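Meta cleavage compound hydrolase (Janthinobacterium, PDB 1J1I) hydrolyses a carbon-carbon bond of a meta-cleavage product in the bacterial breakdown of carbazole, very probably releasing anthranilate. Local coordinates at residues Arg29-Gly34 with Val68-Met73; Arg19-Gly24 with His96-Ala101. All blocks are in the same frame, centred on the assembly; numbering follows the deposited sequence.

Contact 1. Residues Arg29-Gly34 with Val68-Met73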
loop_
_atom_site.group_PDB
_atom_site.type_symbol
_atom_site.label_atom_id
_atom_site.label_comp_id
_atom_site.label_asym_id
_atom_site.label_seq_id
_atom_site.Cartn_x
_atom_site.Cartn_y
_atom_site.Cartn_z
ATOM N N ARG A 29 4.146 1.072 31.052
ATOM C CA ARG A 29 5.467 1.381 30.527
ATOM C C ARG A 29 5.398 1.676 29.040
ATOM O O ARG A 29 4.722 0.971 28.288
ATOM C CB ARG A 29 6.413 0.198 30.753
ATOM C CG ARG A 29 7.798 0.366 30.137
ATOM C CD ARG A 29 8.031 -0.653 29.035
ATOM N NE ARG A 29 9.438 -0.734 28.658
ATOM C CZ ARG A 29 9.957 -1.709 27.920
ATOM N NH1 ARG A 29 9.185 -2.691 27.473
ATOM N NH2 ARG A 29 11.254 -1.710 27.642
ATOM N N TYR A 30 6.094 2.724 28.617
ATOM C CA TYR A 30 6.134 3.066 27.207
ATOM C C TYR A 30 7.506 3.573 26.799
ATOM O O TYR A 30 8.324 3.940 27.643
ATOM C CB TYR A 30 5.063 4.112 26.848
ATOM C CG TYR A 30 5.172 5.461 27.533
ATOM C CD1 TYR A 30 4.723 5.645 28.844
ATOM C CD2 TYR A 30 5.658 6.577 26.844
ATOM C CE1 TYR A 30 4.746 6.911 29.450
ATOM C CE2 TYR A 30 5.689 7.842 27.439
ATOM C CZ TYR A 30 5.227 8.000 28.741
ATOM O OH TYR A 30 5.231 9.252 29.322
ATOM N N LEU A 31 7.750 3.559 25.496
ATOM C CA LEU A 31 8.997 4.040 24.921
ATOM C C LEU A 31 8.625 5.307 24.163
ATOM O O LEU A 31 7.598 5.348 23.485
ATOM C CB LEU A 31 9.567 3.002 23.951
ATOM C CG LEU A 31 10.458 1.862 24.455
ATOM C CD1 LEU A 31 10.067 1.419 25.846
ATOM C CD2 LEU A 31 10.380 0.718 23.460
ATOM N N GLU A 32 9.444 6.343 24.277
ATOM C CA GLU A 32 9.146 7.589 23.587
ATOM C C GLU A 32 10.337 8.169 22.841
ATOM O O GLU A 32 11.478 8.086 23.300
ATOM C CB GLU A 32 8.599 8.619 24.577
ATOM C CG GLU A 32 8.482 10.017 23.999
ATOM C CD GLU A 32 7.753 10.966 24.924
ATOM O OE1 GLU A 32 7.797 10.749 26.154
ATOM O OE2 GLU A 32 7.150 11.935 24.422
ATOM N N ALA A 33 10.044 8.757 21.685
ATOM C CA ALA A 33 11.047 9.378 20.828
ATOM C C ALA A 33 10.358 10.283 19.815
ATOM O O ALA A 33 9.250 9.992 19.363
ATOM C CB ALA A 33 11.844 8.307 20.094
ATOM N N GLY A 34 11.008 11.388 19.466
ATOM C CA GLY A 34 10.435 12.285 18.481
ATOM C C GLY A 34 9.542 13.401 18.980
ATOM O O GLY A 34 9.203 13.477 20.159
ATOM N N VAL A 68 6.668 9.506 18.770
ATOM C CA VAL A 68 6.380 8.078 18.832
ATOM C C VAL A 68 6.270 7.557 20.262
ATOM O O VAL A 68 7.164 7.765 21.084
ATOM C CB VAL A 68 7.462 7.275 18.090
ATOM C CG1 VAL A 68 7.115 5.801 18.111
ATOM C CG2 VAL A 68 7.597 7.786 16.654
ATOM N N ILE A 69 5.172 6.864 20.540
ATOM C CA ILE A 69 4.904 6.312 21.866
ATOM C C ILE A 69 4.565 4.825 21.733
ATOM O O ILE A 69 3.481 4.469 21.267
ATOM C CB ILE A 69 3.706 7.052 22.523
ATOM C CG1 ILE A 69 4.015 8.552 22.660
ATOM C CG2 ILE A 69 3.366 6.419 23.869
ATOM C CD1 ILE A 69 5.070 8.911 23.705
ATOM N N ALA A 70 5.502 3.964 22.128
ATOM C CA ALA A 70 5.311 2.517 22.061
ATOM C C ALA A 70 4.886 2.034 23.448
ATOM O O ALA A 70 5.692 2.001 24.375
ATOM C CB ALA A 70 6.610 1.833 21.629
ATOM N N MET A 71 3.615 1.653 23.569
ATOM C CA MET A 71 3.026 1.223 24.842
ATOM C C MET A 71 2.920 -0.285 25.057
ATOM O O MET A 71 2.494 -1.011 24.167
ATOM C CB MET A 71 1.618 1.823 24.962
ATOM C CG MET A 71 0.862 1.487 26.252
ATOM S SD MET A 71 -0.952 1.597 26.047
ATOM C CE MET A 71 -1.323 -0.117 25.575
ATOM N N ASP A 72 3.298 -0.746 26.250
ATOM C CA ASP A 72 3.164 -2.162 26.585
ATOM C C ASP A 72 1.722 -2.370 27.034
ATOM O O ASP A 72 1.224 -1.644 27.901
ATOM C CB ASP A 72 4.099 -2.556 27.736
ATOM C CG ASP A 72 5.513 -2.840 27.275
ATOM O OD1 ASP A 72 5.797 -2.718 26.059
ATOM O OD2 ASP A 72 6.341 -3.189 28.144
ATOM N N MET A 73 1.043 -3.346 26.440
ATOM C CA MET A 73 -0.334 -3.622 26.818
ATOM C C MET A 73 -0.440 -4.193 28.226
ATOM O O MET A 73 0.529 -4.704 28.789
ATOM C CB MET A 73 -0.978 -4.621 25.853
ATOM C CG MET A 73 -1.252 -4.077 24.451
ATOM S SD MET A 73 -2.187 -5.263 23.470
ATOM C CE MET A 73 -0.878 -6.385 22.976
#
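Arg-29 and Asp-72 form a salt bridge: Arg-29 NH1 lies 3.0 Å from Asp-72 OD2, which sits in the guanidinium plane and is met on its syn side, somewhat out of the carboxylate plane. A bend at chi2 (-115°) brings the guanidinium there. Glu-18 and Glu-50 also bind Arg-29, and Ser-51 and Lys-78 N hold the Asp-72 carboxylate. A leucine in place of Arg-29 would probably leave Asp-72, Glu-18 and Glu-50 without the cation that ties them together. The antiparallel ladder pairs Tyr-30 with Met-71 through Ala-33 with Val-68, the short strand axes approaching to 4.5 Å. Backbone bonds join Leu-31 with Ala-70 and Ala-33 with Val-68 in both directions, the shortest from Val-68 N to Ala-33 O at 2.7 Å; just beyond the ladder's end, Asp-72 N to Arg-29 O is nearly straight at 170°. Apolar packing brings Ile-69 CG2 to Tyr-30 CD2 at 3.8 Å. Ile-69 CD1 runs alongside the Glu-32 chain, 3.6 Å from Glu-32 CG, while the carboxylate goes to Arg-67. On the other face Leu-31 and Ala-70 meet through their CB atoms. Helix 88-101 covers the Ile-69 and Met-71 side, helix 59-62 the Leu-31 and Val-68 side, and strands 17-23 and 38-42 flank the pair.

Contact 2. Residues Arg19-Gly24 with His96-Ala101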
loop_
_atom_site.group_PDB
_atom_site.type_symbol
_atom_site.label_atom_id
_atom_site.label_comp_id
_atom_site.label_asym_id
_atom_site.label_seq_id
_atom_site.Cartn_x
_atom_site.Cartn_y
_atom_site.Cartn_z
ATOM N N ARG A 19 9.610 5.323 29.800
ATOM C CA ARG A 19 8.817 6.111 30.740
ATOM C C ARG A 19 7.690 5.274 31.335
ATOM O O ARG A 19 7.345 4.214 30.811
ATOM C CB ARG A 19 8.197 7.304 30.005
ATOM C CG ARG A 19 8.696 8.681 30.403
ATOM C CD ARG A 19 10.087 8.981 29.888
ATOM N NE ARG A 19 10.288 10.424 29.765
ATOM C CZ ARG A 19 11.466 11.012 29.580
ATOM N NH1 ARG A 19 12.570 10.286 29.501
ATOM N NH2 ARG A 19 11.539 12.331 29.466
ATOM N N PHE A 20 7.110 5.764 32.428
ATOM C CA PHE A 20 6.003 5.078 33.079
ATOM C C PHE A 20 4.921 6.093 33.426
ATOM O O PHE A 20 5.218 7.250 33.728
ATOM C CB PHE A 20 6.470 4.367 34.353
ATOM C CG PHE A 20 7.419 3.226 34.102
ATOM C CD1 PHE A 20 8.765 3.462 33.840
ATOM C CD2 PHE A 20 6.962 1.915 34.127
ATOM C CE1 PHE A 20 9.646 2.402 33.608
ATOM C CE2 PHE A 20 7.831 0.848 33.899
ATOM C CZ PHE A 20 9.175 1.091 33.638
ATOM N N VAL A 21 3.666 5.664 33.375
ATOM C CA VAL A 21 2.551 6.545 33.684
ATOM C C VAL A 21 1.408 5.742 34.300
ATOM O O VAL A 21 1.240 4.565 34.004
ATOM C CB VAL A 21 2.037 7.257 32.400
ATOM C CG1 VAL A 21 1.454 6.235 31.425
ATOM C CG2 VAL A 21 0.994 8.306 32.759
ATOM N N ASN A 22 0.628 6.380 35.163
ATOM C CA ASN A 22 -0.506 5.703 35.780
ATOM C C ASN A 22 -1.705 5.812 34.833
ATOM O O ASN A 22 -2.290 6.885 34.681
ATOM C CB ASN A 22 -0.841 6.353 37.125
ATOM C CG ASN A 22 -1.869 5.564 37.914
ATOM O OD1 ASN A 22 -2.805 5.008 37.347
ATOM N ND2 ASN A 22 -1.704 5.527 39.236
ATOM N N ALA A 23 -2.066 4.706 34.189
ATOM C CA ALA A 23 -3.199 4.721 33.266
ATOM C C ALA A 23 -4.461 4.226 33.955
ATOM O O ALA A 23 -4.773 3.035 33.931
ATOM C CB ALA A 23 -2.890 3.865 32.021
ATOM N N GLY A 24 -5.174 5.158 34.586
ATOM C CA GLY A 24 -6.402 4.820 35.279
ATOM C C GLY A 24 -6.263 3.738 36.334
ATOM O O GLY A 24 -7.193 2.968 36.559
ATOM N N HIS A 96 -7.426 2.955 26.316
ATOM C CA HIS A 96 -8.212 4.178 26.446
ATOM C C HIS A 96 -7.664 5.023 27.596
ATOM O O HIS A 96 -7.446 6.228 27.446
ATOM C CB HIS A 96 -9.688 3.830 26.699
ATOM C CG HIS A 96 -10.489 4.951 27.296
ATOM N ND1 HIS A 96 -10.445 5.263 28.637
ATOM C CD2 HIS A 96 -11.355 5.828 26.733
ATOM C CE1 HIS A 96 -11.256 6.280 28.878
ATOM N NE2 HIS A 96 -11.819 6.642 27.740
ATOM N N ASP A 97 -7.434 4.380 28.738
ATOM C CA ASP A 97 -6.923 5.063 29.919
ATOM C C ASP A 97 -5.505 5.600 29.700
ATOM O O ASP A 97 -5.175 6.696 30.154
ATOM C CB ASP A 97 -6.960 4.125 31.141
ATOM C CG ASP A 97 -8.382 3.715 31.532
ATOM O OD1 ASP A 97 -9.349 4.342 31.058
ATOM O OD2 ASP A 97 -8.540 2.768 32.329
ATOM N N PHE A 98 -4.671 4.838 28.995
ATOM C CA PHE A 98 -3.308 5.279 28.717
ATOM C C PHE A 98 -3.343 6.550 27.874
ATOM O O PHE A 98 -2.653 7.520 28.172
ATOM C CB PHE A 98 -2.529 4.192 27.973
ATOM C CG PHE A 98 -1.153 4.622 27.532
ATOM C CD1 PHE A 98 -0.913 4.976 26.209
ATOM C CD2 PHE A 98 -0.098 4.672 28.443
ATOM C CE1 PHE A 98 0.359 5.375 25.787
ATOM C CE2 PHE A 98 1.181 5.071 28.038
ATOM C CZ PHE A 98 1.411 5.423 26.702
ATOM N N ILE A 99 -4.152 6.538 26.822
ATOM C CA ILE A 99 -4.269 7.706 25.960
ATOM C C ILE A 99 -4.685 8.932 26.775
ATOM O O ILE A 99 -4.062 9.989 26.677
ATOM C CB ILE A 99 -5.280 7.445 24.820
ATOM C CG1 ILE A 99 -4.685 6.420 23.844
ATOM C CG2 ILE A 99 -5.598 8.734 24.083
ATOM C CD1 ILE A 99 -5.653 5.925 22.800
ATOM N N LYS A 100 -5.724 8.781 27.591
ATOM C CA LYS A 100 -6.209 9.881 28.424
ATOM C C LYS A 100 -5.142 10.349 29.419
ATOM O O LYS A 100 -4.968 11.546 29.632
ATOM C CB LYS A 100 -7.459 9.447 29.196
ATOM C CG LYS A 100 -8.607 8.977 28.319
ATOM C CD LYS A 100 -9.087 10.074 27.388
ATOM C CE LYS A 100 -9.732 11.215 28.154
ATOM N NZ LYS A 100 -10.898 10.750 28.952
ATOM N N ALA A 101 -4.438 9.396 30.027
ATOM C CA ALA A 101 -3.399 9.707 31.005
ATOM C C ALA A 101 -2.197 10.420 30.387
ATOM O O ALA A 101 -1.482 11.158 31.075
ATOM C CB ALA A 101 -2.943 8.427 31.704
HETATM O O HOH W 1 -6.599 1.005 32.930
#
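Val-21 and Ala-23, on the outermost strand 17-23 of the alpha/beta hydrolase sheet, pack against the C-terminal end of helix 88-101, a helix-on-sheet contact away from the annotated catalytic residues. The short strand and helix axes approach to 7.3 Å with 116° between their directions, so the strand runs across the helix and touches it through Asp-97, Phe-98 and Ala-101. Val-21 uses both methyls. A chi1 of 65°, with CG1 between the backbone N and the carbonyl carbon, turns this methyl to the Phe-98 ring, with Phe-98 CE2 3.6 Å from Val-21 CG1; the two side chains cross at about a right angle. Its other methyl, CG2, turns to Ala-101 CB at 4.1 Å. Ala-23 comes closest to the helix backbone: its CB lies 3.6 Å from Phe-98 CA, an approach in keeping with a CA-CA distance of 4.6 Å. Ala-101 CB in turn rests 3.4 Å from Asn-22 O. Beyond the segments, Tyr-30 meets the Phe-98 ring edge-to-face. The polar link is a water molecule that donates to Ala-23 O at 2.9 Å and to Asp-97 OD2. The other carboxylate oxygen, Asp-97 OD1, accepts a hydrogen bond from His-96 ND1, which lies on its anti side and 28° out of the carboxylate plane. This chemistry is consistent with the small Ala-23 and Ala-101 side chains allowing the close approach, with Val-21 on Phe-98 adding apolar contact, while one carboxylate is held at both oxygens, by imidazole and by bridging water.

In the fold
Contacts 1 and 2 have centres 11 Å apart and lie on the same side of the chain's centre. Strands 17-23, 26-33 and 67-71 are consecutive in the mixed sheet, and helix 88-101 lies against them. Along the chain the order is 19-24, 29-34, 68-73, 96-101, so contact 2 spans the whole of contact 1. They touch directly: Tyr-30 O lies 2.9 Å from Arg-19 N, a probable hydrogen bond between the two strands, while Phe-98 packs on Ile-69 and Met-71. One aromatic ring therefore joins both contacts, and the antiparallel edge of the hydrolase sheet is bound to its helix across three strands.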